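Local coordinates for bromodomain adjacent to zinc finger domain protein 2B (Homo sapiens, PDB 6FHQ) that probably reads chromatin through its zinc-bound PHD finger, a module that in many relatives recognises the N-terminal tail of histone H3, at residues A[14-19]-A[32-37]; A[22-27]-A[48-53]. All blocks are in the same frame, centred on the assembly; numbering follows the deposited sequence.

Interaction 1: residues A[14-19]-A[32-37]; sequences KGDNEE and HTYCHR. With ZN (zinc ion), chain C; DE5 (2-azanyl-~{N}-(1,3-thiazol-2-yl)ethanamide), chain E.
His32 works with both ring nitrogens, one on zinc and one on the facing loop. ND1 of His32 binds the zinc ion at 2.0 Å. Across CE1, NE2 of His32 donates to the backbone O of Asp16 at 2.8 Å, with an N-H...O angle of 163°. That oxygen lies close to the imidazole plane, although the donor sits above the carbonyl plane of Asp16. Held by the zinc bond and this hydrogen bond, the ring is fixed in rotation, and the hydrogen bond would probably make ND1 a somewhat stronger zinc ligand. The carboxylate of Asp16 stands nearly perpendicular to the imidazole. The hydroxyl of Tyr34 lies over the centre of one imidazole face, 3.2 Å above its plane. The phenol ring in turn has CB of His32 over its own centre. Tyr34 CG sits between the backbone N and the carbonyl carbon (chi1 55°), which folds the ring back over His32. Cys35 SG adds a second ligand at 2.3 Å from the zinc ion, and Cys9 and Cys12 complete a site of three cysteines and one histidine. This is the first of the two zinc sites of a PHD finger, with the 14-19 loop packed against its histidine. Asn17 reaches Tyr34 across the surface: its ND2 donates to OH of Tyr34 at 3.1 Å, with the hydroxyl tilted from the amide plane of Asn17. A water bridges the same hydroxyl to OD1 of Asp16, lying 2.7 Å from OH of Tyr34. A phenylalanine in place of Tyr34 would probably leave the Asn17 amide and this water without their shared partner and uncover part of the His32 face. Further along, NH1 of Arg37 donates to the carbonyl oxygens of both Tyr34 and His36.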
loop_
_atom_site.group_PDB
_atom_site.type_symbol
_atom_site.label_atom_id
_atom_site.label_comp_id
_atom_site.label_asym_id
_atom_site.label_seq_id
_atom_site.Cartn_x
_atom_site.Cartn_y
_atom_site.Cartn_z
ATOM N N LYS A 14 -6.537 -3.506 8.279
ATOM C CA LYS A 14 -6.990 -2.304 8.963
ATOM C C LYS A 14 -6.643 -1.084 8.123
ATOM O O LYS A 14 -5.715 -1.109 7.295
ATOM C CB LYS A 14 -6.346 -2.153 10.346
ATOM C CG LYS A 14 -6.422 -3.373 11.227
ATOM C CD LYS A 14 -5.364 -3.256 12.321
ATOM C CE LYS A 14 -5.561 -4.215 13.497
ATOM N NZ LYS A 14 -5.419 -3.469 14.790
ATOM N N GLY A 15 -7.364 -0.002 8.345
ATOM C CA GLY A 15 -7.192 1.228 7.532
ATOM C C GLY A 15 -6.664 2.374 8.322
ATOM O O GLY A 15 -6.709 3.481 7.863
ATOM N N ASP A 16 -6.185 2.108 9.525
ATOM C CA ASP A 16 -5.564 3.147 10.374
ATOM C C ASP A 16 -4.084 3.426 9.983
ATOM O O ASP A 16 -3.578 2.836 9.029
ATOM C CB ASP A 16 -5.618 2.698 11.834
ATOM C CG ASP A 16 -4.659 1.551 12.136
ATOM O OD1 ASP A 16 -4.265 0.809 11.208
ATOM O OD2 ASP A 16 -4.327 1.342 13.320
ATOM N N ASN A 17 -3.409 4.292 10.752
ATOM C CA ASN A 17 -2.037 4.700 10.502
ATOM C C ASN A 17 -1.869 5.025 9.061
ATOM O O ASN A 17 -1.042 4.446 8.381
ATOM C CB ASN A 17 -1.072 3.586 10.839
ATOM C CG ASN A 17 -0.539 3.680 12.230
ATOM O OD1 ASN A 17 -0.177 4.752 12.704
ATOM N ND2 ASN A 17 -0.408 2.545 12.858
ATOM N N GLU A 18 -2.674 5.946 8.600
ATOM C CA GLU A 18 -2.751 6.282 7.204
ATOM C C GLU A 18 -1.471 6.873 6.606
ATOM O O GLU A 18 -1.243 6.735 5.410
ATOM C CB GLU A 18 -3.936 7.264 7.013
ATOM C CG GLU A 18 -5.279 6.545 7.231
ATOM C CD GLU A 18 -6.288 7.328 8.089
ATOM O OE1 GLU A 18 -6.051 8.527 8.388
ATOM O OE2 GLU A 18 -7.339 6.743 8.459
ATOM N N GLU A 19 -0.677 7.518 7.450
ATOM C CA GLU A 19 0.674 8.008 7.138
ATOM C C GLU A 19 1.674 6.881 6.786
ATOM O O GLU A 19 2.783 7.141 6.308
ATOM C CB GLU A 19 1.183 8.803 8.349
ATOM C CG GLU A 19 2.674 9.111 8.380
ATOM C CD GLU A 19 2.958 10.526 8.855
ATOM O OE1 GLU A 19 2.743 11.477 8.056
ATOM O OE2 GLU A 19 3.403 10.685 10.015
ATOM N N HIS A 32 0.629 -1.368 4.966
ATOM C CA HIS A 32 1.404 -0.568 5.888
ATOM C C HIS A 32 2.922 -0.893 5.701
ATOM O O HIS A 32 3.291 -2.070 5.574
ATOM C CB HIS A 32 1.057 -0.919 7.340
ATOM C CG HIS A 32 -0.317 -0.520 7.760
ATOM N ND1 HIS A 32 -1.312 -1.441 8.035
ATOM C CD2 HIS A 32 -0.858 0.714 7.963
ATOM C CE1 HIS A 32 -2.417 -0.774 8.358
ATOM N NE2 HIS A 32 -2.165 0.530 8.321
ATOM N N THR A 33 3.768 0.113 5.948
ATOM C CA THR A 33 5.211 -0.090 5.983
ATOM C C THR A 33 5.616 -1.307 6.842
ATOM O O THR A 33 6.381 -2.201 6.412
ATOM C CB THR A 33 5.906 1.128 6.600
ATOM O OG1 THR A 33 5.200 1.555 7.767
ATOM C CG2 THR A 33 5.991 2.248 5.639
ATOM N N TYR A 34 5.078 -1.315 8.057
ATOM C CA TYR A 34 5.401 -2.274 9.061
ATOM C C TYR A 34 4.694 -3.591 8.897
ATOM O O TYR A 34 5.084 -4.520 9.541
ATOM C CB TYR A 34 5.102 -1.714 10.464
ATOM C CG TYR A 34 3.707 -1.222 10.674
ATOM C CD1 TYR A 34 2.665 -2.121 10.887
ATOM C CD2 TYR A 34 3.416 0.105 10.582
ATOM C CE1 TYR A 34 1.407 -1.717 11.072
ATOM C CE2 TYR A 34 2.140 0.544 10.784
ATOM C CZ TYR A 34 1.108 -0.396 11.023
ATOM O OH TYR A 34 -0.240 -0.009 11.124
ATOM N N CYS A 35 3.756 -3.706 7.961
ATOM C CA CYS A 35 3.177 -5.038 7.587
ATOM C C CYS A 35 3.867 -5.789 6.448
ATOM O O CYS A 35 3.769 -7.026 6.383
ATOM C CB CYS A 35 1.671 -4.918 7.239
ATOM S SG CYS A 35 0.677 -4.428 8.651
ATOM N N HIS A 36 4.587 -5.084 5.575
ATOM C CA HIS A 36 5.501 -5.718 4.685
ATOM C C HIS A 36 6.568 -6.530 5.415
ATOM O O HIS A 36 6.943 -6.199 6.545
ATOM C CB HIS A 36 6.287 -4.710 3.907
ATOM C CG HIS A 36 5.503 -4.041 2.875
ATOM N ND1 HIS A 36 5.239 -4.620 1.662
ATOM C CD2 HIS A 36 4.906 -2.837 2.866
ATOM C CE1 HIS A 36 4.576 -3.758 0.909
ATOM N NE2 HIS A 36 4.327 -2.685 1.630
ATOM N N ARG A 37 7.035 -7.564 4.723
ATOM C CA ARG A 37 8.229 -8.330 5.098
ATOM C C ARG A 37 9.049 -8.446 3.841
ATOM O O ARG A 37 8.528 -8.846 2.814
ATOM C CB ARG A 37 7.876 -9.735 5.571
ATOM C CG ARG A 37 7.045 -9.786 6.810
ATOM C CD ARG A 37 7.861 -9.339 8.024
ATOM N NE ARG A 37 7.038 -9.333 9.240
ATOM C CZ ARG A 37 6.284 -8.316 9.673
ATOM N NH1 ARG A 37 6.191 -7.170 9.002
ATOM N NH2 ARG A 37 5.630 -8.443 10.831
HETATM ZN ZN ZN C . -1.239 -3.402 7.879
HETATM C C4 DE5 E . 2.006 6.791 -1.269
HETATM C C5 DE5 E . 2.299 6.967 -2.800
HETATM N N1 DE5 E . 3.452 8.226 1.718
HETATM N N2 DE5 E . 2.775 7.616 -0.474
HETATM C C3 DE5 E . 2.611 7.624 0.865
HETATM N N3 DE5 E . 1.247 6.357 -3.680
HETATM C C2 DE5 E . 3.105 8.126 3.032
HETATM C C1 DE5 E . 1.974 7.422 3.249
HETATM S S1 DE5 E . 1.352 6.924 1.772
HETATM O O1 DE5 E . 1.112 6.026 -0.855
HETATM O O HOH W 1 -2.340 -1.713 11.449
#

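Interaction 2: residues A[22-27]-A[48-53]; sequences LLCDGC and WFCPAC. With ZN (zinc ion), chain D; DE5 (2-azanyl-~{N}-(1,3-thiazol-2-yl)ethanamide), chain E.
Leu22 fits its side chain against one face of the Trp48 indole. Its CD1 sits over the six-membered ring, 3.8 Å from the centroid, in a CH-pi contact. Nearer the pyrrole end, Leu22 CB rests 3.6 Å from CD1 of Trp48. The backbone N of Cys50 lies above the opposite face, toward its rim. Trp48 CG is anti to the backbone N (chi1 177°), and this lays the ring alongside strand 21-23. Gly26 makes the next hollow: CD1 and CE1 of Phe49 come to 3.5 Å from its N, and with no side chain at Gly26 the Phe49 ring packs directly on its backbone. Cys24, Cys27, Cys50 and Cys53 then close round zinc as the four-cysteine site of the PHD finger. Cys24 SG also accepts from N of Cys50 and N of Cys27. Cys50 N-caps helix 51-57, its sulfur accepting from N of Cys53. Asp25 clasps Trp48 twice: its N donates to Trp48 O at 2.8 Å, and its OD2 accepts from Trp48 N at 3.0 Å. The same OD2 accepts from N3 of the bound thiazolyl amide, 2.8 Å away, while Leu23 N donates to the ligand's O1.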
loop_
_atom_site.group_PDB
_atom_site.type_symbol
_atom_site.label_atom_id
_atom_site.label_comp_id
_atom_site.label_asym_id
_atom_site.label_seq_id
_atom_site.Cartn_x
_atom_site.Cartn_y
_atom_site.Cartn_z
ATOM N N LEU A 22 0.839 2.521 2.607
ATOM C CA LEU A 22 1.383 2.915 1.338
ATOM C C LEU A 22 0.385 2.498 0.311
ATOM O O LEU A 22 -0.023 1.359 0.331
ATOM C CB LEU A 22 2.701 2.218 1.027
ATOM C CG LEU A 22 3.795 2.351 2.036
ATOM C CD1 LEU A 22 5.056 1.646 1.536
ATOM C CD2 LEU A 22 4.067 3.810 2.367
ATOM N N LEU A 23 0.104 3.369 -0.636
ATOM C CA LEU A 23 -0.917 3.108 -1.660
ATOM C C LEU A 23 -0.263 2.942 -2.960
ATOM O O LEU A 23 0.450 3.862 -3.408
ATOM C CB LEU A 23 -1.837 4.308 -1.769
ATOM C CG LEU A 23 -2.547 4.668 -0.455
ATOM C CD1 LEU A 23 -3.532 5.817 -0.773
ATOM C CD2 LEU A 23 -3.276 3.437 0.074
ATOM N N CYS A 24 -0.451 1.799 -3.568
ATOM C CA CYS A 24 0.227 1.534 -4.823
ATOM C C CYS A 24 -0.390 2.369 -5.964
ATOM O O CYS A 24 -1.611 2.299 -6.222
ATOM C CB CYS A 24 0.198 0.074 -5.142
ATOM S SG CYS A 24 0.956 -0.342 -6.752
ATOM N N ASP A 25 0.450 3.154 -6.620
ATOM C CA ASP A 25 -0.002 3.958 -7.770
ATOM C C ASP A 25 -0.285 3.057 -8.958
ATOM O O ASP A 25 -0.922 3.484 -9.922
ATOM C CB ASP A 25 1.053 4.974 -8.156
ATOM C CG ASP A 25 1.145 6.107 -7.163
ATOM O OD1 ASP A 25 0.238 6.955 -7.161
ATOM O OD2 ASP A 25 2.053 6.078 -6.300
ATOM N N GLY A 26 0.188 1.802 -8.884
ATOM C CA GLY A 26 -0.098 0.810 -9.906
ATOM C C GLY A 26 -1.494 0.256 -9.840
ATOM O O GLY A 26 -2.224 0.315 -10.822
ATOM N N CYS A 27 -1.824 -0.400 -8.731
ATOM C CA CYS A 27 -3.030 -1.229 -8.634
ATOM C C CYS A 27 -3.962 -0.689 -7.574
ATOM O O CYS A 27 -4.902 -1.330 -7.231
ATOM C CB CYS A 27 -2.632 -2.669 -8.255
ATOM S SG CYS A 27 -1.859 -2.756 -6.613
ATOM N N TRP A 48 4.647 5.170 -5.001
ATOM C CA TRP A 48 4.876 3.819 -4.497
ATOM C C TRP A 48 4.272 2.826 -5.489
ATOM O O TRP A 48 3.142 3.008 -5.901
ATOM C CB TRP A 48 4.131 3.640 -3.192
ATOM C CG TRP A 48 4.243 2.286 -2.644
ATOM C CD1 TRP A 48 3.238 1.394 -2.448
ATOM C CD2 TRP A 48 5.429 1.638 -2.303
ATOM N NE1 TRP A 48 3.727 0.245 -1.965
ATOM C CE2 TRP A 48 5.087 0.339 -1.901
ATOM C CE3 TRP A 48 6.767 1.998 -2.360
ATOM C CZ2 TRP A 48 6.019 -0.563 -1.446
ATOM C CZ3 TRP A 48 7.707 1.095 -1.933
ATOM C CH2 TRP A 48 7.329 -0.183 -1.468
ATOM N N PHE A 49 5.061 1.833 -5.891
ATOM C CA PHE A 49 4.562 0.666 -6.573
ATOM C C PHE A 49 4.835 -0.569 -5.725
ATOM O O PHE A 49 5.973 -0.787 -5.241
ATOM C CB PHE A 49 5.226 0.560 -7.928
ATOM C CG PHE A 49 4.835 1.664 -8.860
ATOM C CD1 PHE A 49 3.606 1.627 -9.523
ATOM C CD2 PHE A 49 5.657 2.796 -9.001
ATOM C CE1 PHE A 49 3.216 2.712 -10.312
ATOM C CE2 PHE A 49 5.255 3.853 -9.830
ATOM C CZ PHE A 49 4.059 3.818 -10.448
ATOM N N CYS A 50 3.831 -1.423 -5.608
ATOM C CA CYS A 50 3.920 -2.533 -4.663
ATOM C C CYS A 50 4.717 -3.657 -5.275
ATOM O O CYS A 50 4.857 -3.742 -6.500
ATOM C CB CYS A 50 2.507 -2.994 -4.259
ATOM S SG CYS A 50 1.686 -3.926 -5.502
ATOM N N PRO A 51 5.162 -4.606 -4.445
ATOM C CA PRO A 51 5.983 -5.637 -4.943
ATOM C C PRO A 51 5.341 -6.402 -6.078
ATOM O O PRO A 51 6.034 -6.840 -6.999
ATOM C CB PRO A 51 6.110 -6.563 -3.716
ATOM C CG PRO A 51 6.093 -5.632 -2.597
ATOM C CD PRO A 51 4.968 -4.741 -2.988
ATOM N N ALA A 52 4.046 -6.630 -5.963
ATOM C CA ALA A 52 3.337 -7.421 -6.947
ATOM C C ALA A 52 3.416 -6.734 -8.332
ATOM O O ALA A 52 3.765 -7.354 -9.290
ATOM C CB ALA A 52 1.864 -7.618 -6.489
ATOM N N CYS A 53 3.204 -5.416 -8.373
ATOM C CA CYS A 53 3.271 -4.630 -9.607
ATOM C C CYS A 53 4.675 -4.569 -10.225
ATOM O O CYS A 53 4.821 -4.725 -11.404
ATOM C CB CYS A 53 2.727 -3.255 -9.378
ATOM S SG CYS A 53 0.900 -3.248 -9.220
HETATM ZN ZN ZN D . 0.412 -2.625 -6.985
HETATM C C4 DE5 E . 2.006 6.791 -1.269
HETATM C C5 DE5 E . 2.299 6.967 -2.800
HETATM N N1 DE5 E . 3.452 8.226 1.718
HETATM N N2 DE5 E . 2.775 7.616 -0.474
HETATM C C3 DE5 E . 2.611 7.624 0.865
HETATM N N3 DE5 E . 1.247 6.357 -3.680
HETATM C C2 DE5 E . 3.105 8.126 3.032
HETATM C C1 DE5 E . 1.974 7.422 3.249
HETATM S S1 DE5 E . 1.352 6.924 1.772
HETATM O O1 DE5 E . 1.112 6.026 -0.855
#

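In the fold
From the N terminus, the chain first lays down Cys9 and Cys12, then the 14-19 loop. Strand 21-23 follows and leads into 24-27. The chain returns through strand 30-32, antiparallel to 21-23, and interaction 1 closes this first loop when 32-37 meets 14-19. Interaction 2 closes a longer one, as 48-53 comes back to 22-27 at the start of helix 51-57. The two loops cross, because 22-27 lies inside the first and 32-37 inside the second. This interleaving matches the cross-brace of PHD fingers, with one zinc in each contact. His36 packs on Pro51 and Trp48, and Thr33 on Leu22, so the contacts touch. Both also border the bound ligand.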